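Local atomic coordinates of variable region-containing chitin-binding protein 3 (Branchiostoma floridae, PDB entry 1XT5), a protein that probably binds chitin and serves in amphioxus innate immunity as a receptor with variable-type immunoglobulin domains, the first of which forms this chain. Residues 44-47 against 48-51; 67-71 against 72-76. One frame throughout, in Å; residues are numbered along the deposited sequence.

Contact 1: residues 44-47 against 48-51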
loop_
_atom_site.group_PDB
_atom_site.type_symbol
_atom_site.label_atom_id
_atom_site.label_comp_id
_atom_site.label_asym_id
_atom_site.label_seq_id
_atom_site.Cartn_x
_atom_site.Cartn_y
_atom_site.Cartn_z
ATOM N N GLY A 44 -5.549 2.335 -9.625
ATOM C CA GLY A 44 -5.931 3.211 -10.718
ATOM C C GLY A 44 -4.699 3.705 -11.462
ATOM O O GLY A 44 -3.571 3.324 -11.209
ATOM N N ALA A 45 -4.976 4.613 -12.394
ATOM C CA ALA A 45 -3.904 5.168 -13.219
ATOM C C ALA A 45 -2.842 5.929 -12.414
ATOM O O ALA A 45 -1.667 5.900 -12.781
ATOM C CB ALA A 45 -4.504 6.075 -14.292
ATOM N N SER A 46 -3.317 6.632 -11.372
ATOM C CA SER A 46 -2.408 7.441 -10.577
ATOM C C SER A 46 -2.929 7.463 -9.134
ATOM O O SER A 46 -4.087 7.093 -8.937
ATOM C CB SER A 46 -2.268 8.864 -11.116
ATOM O OG SER A 46 -3.516 9.545 -10.994
ATOM N N PRO A 47 -2.139 7.895 -8.190
ATOM C CA PRO A 47 -2.618 7.902 -6.795
ATOM C C PRO A 47 -3.900 8.670 -6.637
ATOM O O PRO A 47 -4.761 8.268 -5.838
ATOM C CB PRO A 47 -1.483 8.549 -6.000
ATOM C CG PRO A 47 -0.257 8.090 -6.749
ATOM C CD PRO A 47 -0.688 8.231 -8.199
ATOM N N ASP A 48 -4.076 9.789 -7.331
ATOM C CA ASP A 48 -5.262 10.593 -7.147
ATOM C C ASP A 48 -6.394 10.048 -8.017
ATOM O O ASP A 48 -7.590 10.164 -7.683
ATOM C CB ASP A 48 -4.895 12.079 -7.282
ATOM C CG ASP A 48 -4.101 12.680 -6.123
ATOM O OD1 ASP A 48 -4.687 13.429 -5.299
ATOM O OD2 ASP A 48 -2.841 12.469 -5.987
ATOM N N ARG A 49 -6.133 9.377 -9.129
ATOM C CA ARG A 49 -7.133 8.853 -10.068
ATOM C C ARG A 49 -7.280 7.351 -9.771
ATOM O O ARG A 49 -6.794 6.504 -10.511
ATOM C CB ARG A 49 -6.750 9.119 -11.501
ATOM C CG ARG A 49 -6.652 10.603 -11.854
ATOM C CD ARG A 49 -6.532 10.753 -13.350
ATOM N NE ARG A 49 -5.275 10.856 -13.952
ATOM C CZ ARG A 49 -4.101 10.553 -14.382
ATOM N NH1 ARG A 49 -3.790 9.299 -14.019
ATOM N NH2 ARG A 49 -3.238 11.285 -15.064
ATOM N N SER A 50 -7.914 7.091 -8.631
ATOM C CA SER A 50 -7.858 5.751 -8.087
ATOM C C SER A 50 -9.071 5.479 -7.236
ATOM O O SER A 50 -9.865 6.336 -6.895
ATOM C CB SER A 50 -6.573 5.569 -7.246
ATOM O OG SER A 50 -6.674 6.401 -6.101
ATOM N N THR A 51 -9.197 4.215 -6.844
ATOM C CA THR A 51 -10.121 3.769 -5.829
ATOM C C THR A 51 -9.324 3.148 -4.677
ATOM O O THR A 51 -8.246 2.561 -4.853
ATOM C CB THR A 51 -11.183 2.817 -6.389
ATOM O OG1 THR A 51 -12.272 2.695 -5.474
ATOM C CG2 THR A 51 -10.621 1.463 -6.664
HETATM O O HOH W 1 -7.693 5.149 -13.159
#

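Contact 2: residues 67-71 against 72-76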
loop_
_atom_site.group_PDB
_atom_site.type_symbol
_atom_site.label_atom_id
_atom_site.label_comp_id
_atom_site.label_asym_id
_atom_site.label_seq_id
_atom_site.Cartn_x
_atom_site.Cartn_y
_atom_site.Cartn_z
ATOM N N PHE A 67 6.400 1.062 17.364
ATOM C CA PHE A 67 5.126 0.843 16.708
ATOM C C PHE A 67 4.734 -0.597 17.069
ATOM O O PHE A 67 5.597 -1.484 17.242
ATOM C CB PHE A 67 5.242 0.977 15.223
ATOM C CG PHE A 67 5.795 2.218 14.554
ATOM C CD1 PHE A 67 5.675 3.454 15.133
ATOM C CD2 PHE A 67 6.467 2.224 13.318
ATOM C CE1 PHE A 67 6.139 4.630 14.583
ATOM C CE2 PHE A 67 6.945 3.366 12.735
ATOM C CZ PHE A 67 6.828 4.597 13.378
ATOM N N VAL A 68 3.473 -0.851 17.194
ATOM C CA VAL A 68 2.957 -2.140 17.621
ATOM C C VAL A 68 1.879 -2.588 16.627
ATOM O O VAL A 68 0.890 -1.863 16.469
ATOM C CB VAL A 68 2.443 -2.046 19.093
ATOM C CG1 VAL A 68 1.720 -3.311 19.499
ATOM C CG2 VAL A 68 3.593 -1.713 20.031
ATOM N N GLU A 69 2.076 -3.680 15.968
ATOM C CA GLU A 69 1.173 -4.096 14.919
ATOM C C GLU A 69 -0.271 -4.273 15.364
ATOM O O GLU A 69 -1.206 -3.916 14.638
ATOM C CB GLU A 69 1.677 -5.365 14.245
ATOM C CG GLU A 69 1.256 -5.459 12.790
ATOM C CD GLU A 69 1.991 -4.503 11.883
ATOM O OE1 GLU A 69 3.179 -4.253 12.101
ATOM O OE2 GLU A 69 1.350 -3.995 10.920
ATOM N N SER A 70 -0.436 -4.757 16.600
ATOM C CA SER A 70 -1.747 -4.910 17.210
ATOM C C SER A 70 -2.440 -3.630 17.591
ATOM O O SER A 70 -3.660 -3.637 17.856
ATOM C CB SER A 70 -1.647 -5.855 18.448
ATOM O OG SER A 70 -0.900 -5.184 19.510
ATOM N N ASP A 71 -1.730 -2.513 17.626
ATOM C CA ASP A 71 -2.265 -1.212 17.984
ATOM C C ASP A 71 -2.143 -0.333 16.735
ATOM O O ASP A 71 -1.266 0.490 16.609
ATOM C CB ASP A 71 -1.501 -0.599 19.133
ATOM C CG ASP A 71 -2.214 0.643 19.667
ATOM O OD1 ASP A 71 -3.329 0.944 19.235
ATOM O OD2 ASP A 71 -1.577 1.241 20.564
ATOM N N SER A 72 -3.052 -0.575 15.798
ATOM C CA SER A 72 -2.994 0.054 14.505
ATOM C C SER A 72 -4.406 0.146 13.945
ATOM O O SER A 72 -5.270 -0.666 14.283
ATOM C CB SER A 72 -2.111 -0.725 13.532
ATOM O OG SER A 72 -2.600 -2.018 13.303
ATOM N N TYR A 73 -4.571 1.051 13.013
ATOM C CA TYR A 73 -5.726 1.138 12.112
ATOM C C TYR A 73 -5.377 0.394 10.836
ATOM O O TYR A 73 -4.342 0.675 10.252
ATOM C CB TYR A 73 -5.999 2.612 11.774
ATOM C CG TYR A 73 -6.952 2.778 10.607
ATOM C CD1 TYR A 73 -8.231 2.317 10.643
ATOM C CD2 TYR A 73 -6.504 3.435 9.446
ATOM C CE1 TYR A 73 -9.097 2.475 9.575
ATOM C CE2 TYR A 73 -7.384 3.592 8.377
ATOM C CZ TYR A 73 -8.660 3.127 8.416
ATOM O OH TYR A 73 -9.499 3.309 7.332
ATOM N N LYS A 74 -6.257 -0.518 10.428
ATOM C CA LYS A 74 -6.114 -1.214 9.158
ATOM C C LYS A 74 -7.494 -1.399 8.577
ATOM O O LYS A 74 -8.370 -1.922 9.276
ATOM C CB LYS A 74 -5.427 -2.565 9.315
ATOM C CG LYS A 74 -4.000 -2.483 9.797
ATOM C CD LYS A 74 -3.286 -3.831 9.762
ATOM C CE LYS A 74 -1.871 -3.709 10.240
ATOM N NZ LYS A 74 -1.076 -4.941 10.154
ATOM N N GLU A 75 -7.700 -1.037 7.322
ATOM C CA GLU A 75 -9.009 -1.184 6.700
ATOM C C GLU A 75 -8.857 -1.474 5.226
ATOM O O GLU A 75 -8.050 -0.843 4.534
ATOM C CB GLU A 75 -9.840 0.079 6.909
ATOM C CG GLU A 75 -11.258 -0.015 6.393
ATOM C CD GLU A 75 -12.197 1.065 6.837
ATOM O OE1 GLU A 75 -11.725 2.061 7.421
ATOM O OE2 GLU A 75 -13.418 0.916 6.535
ATOM N N SER A 76 -9.672 -2.398 4.720
ATOM C CA SER A 76 -9.827 -2.633 3.286
ATOM C C SER A 76 -11.190 -2.130 2.839
ATOM O O SER A 76 -12.134 -2.028 3.625
ATOM C CB SER A 76 -9.683 -4.093 2.960
ATOM O OG SER A 76 -10.550 -4.948 3.699
HETATM O O HOH W 2 -5.551 -3.129 16.069
#

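Contact 1: residues 44-47 against 48-51
Arg49 curls over the hydroxyl of Ser46 in the loop that joins strand 38-44 to strand 50-58, the C-C' connection of an immunoglobulin V-set domain. With chi1 at -62°, CG stands beside the backbone N, and CB of Arg49 is 3.3 Å from OG of Ser46. CG keeps nearly this spacing, whereas CD swings wider. The bend at chi3 (-94°) draws NE and CZ of Arg49 in again, to 3.7 and 3.6 Å from Ser46 OG, which lies over one face of the guanidinium. At the tip, NH1 of Arg49 comes within 3.0 Å of Ser46 OG, but at an angle too poor for a hydrogen bond, and touches Ala45 CB. Small alanine and serine suit this close passage.

Ser46 OG instead accepts a hydrogen bond from the backbone N-H of Arg49, N to OG 3.2 Å, beside a weak bond from the same N to Ser46 O. Pro47, whose ring favours the turning backbone, packs on Trp108 and Gln110 of strand 105-112. Gly44, with no side chain, lets Arg49 O approach its CA, while a water bridges Ala45 N and Arg49 O. Ser50 OG donates to Pro47 O at 2.7 Å, arriving from above the carbonyl plane.

Contact 2: residues 67-71 against 72-76
Glu69 and Lys74 meet in a salt bridge, with NZ of Lys74 2.7 Å from OE2 of Glu69, and their side chains cross at about a right angle. Lys74 leaves with CG beside its backbone N and then runs fully extended, which carries its ammonium back along the chain to the preceding turn. Glu69 folds instead: CG is anti to the backbone N, beside the carbonyl carbon, and the bend at chi2 (72°) then turns the carboxylate towards the lysine and presents the anti lone pair of OE2. CE of Lys74, next to the charged nitrogen, lies 3.3 Å from Glu69 OE2.

A type I turn from Val68 to Asp71, closed by Asp71 N to Val68 O at 2.9 Å, leads here into strand 72-76, the C'' strand characteristic of V-set immunoglobulin domains. Ser72 opens that strand. Its OG, set between the backbone N and the carbonyl carbon (chi1 62°), reaches back to donate to Glu69 O at 2.7 Å, tilted 25° from the carbonyl plane. A short hydroxyl suits this place because it reaches a backbone carbonyl three residues back and ties strand to turn. A water donates to both Ser70 O and Ser72 O on the same junction.

The ion pair has further partners: Glu69 OE1 bonds to Tyr58 OH and OE2 to Leu89 N, while Lys74 NZ also donates to Val86 O. Asp71 OD1 accepts a hydrogen bond from Asn59 ND2. Farther along the strand, Tyr73 OH donates to Glu75 OE1 at 2.6 Å, and that oxygen lies at the edge of the ring.

In the fold
Contact 1 and contact 2 lie on opposite sides of the chain's centre, with their own centres 24 Å apart and nearest atoms about 9 Å apart. Strand 50-58, which begins in contact 1, and the loop after it separate them along the chain; the strand pairs antiparallel with strand 72-76, the outermost strand at that side of the sheet, which forms the second half of contact 2. Contact 1 is the C-C' turn, and contact 2 ends the C'-C'' connection. In V domains the latter is the place of the CDR2 loop, whereas the former lies at the other end of the sheet. Chitin binding probably belongs to the chitin-binding domain of the full-length protein, not to this immunoglobulin domain.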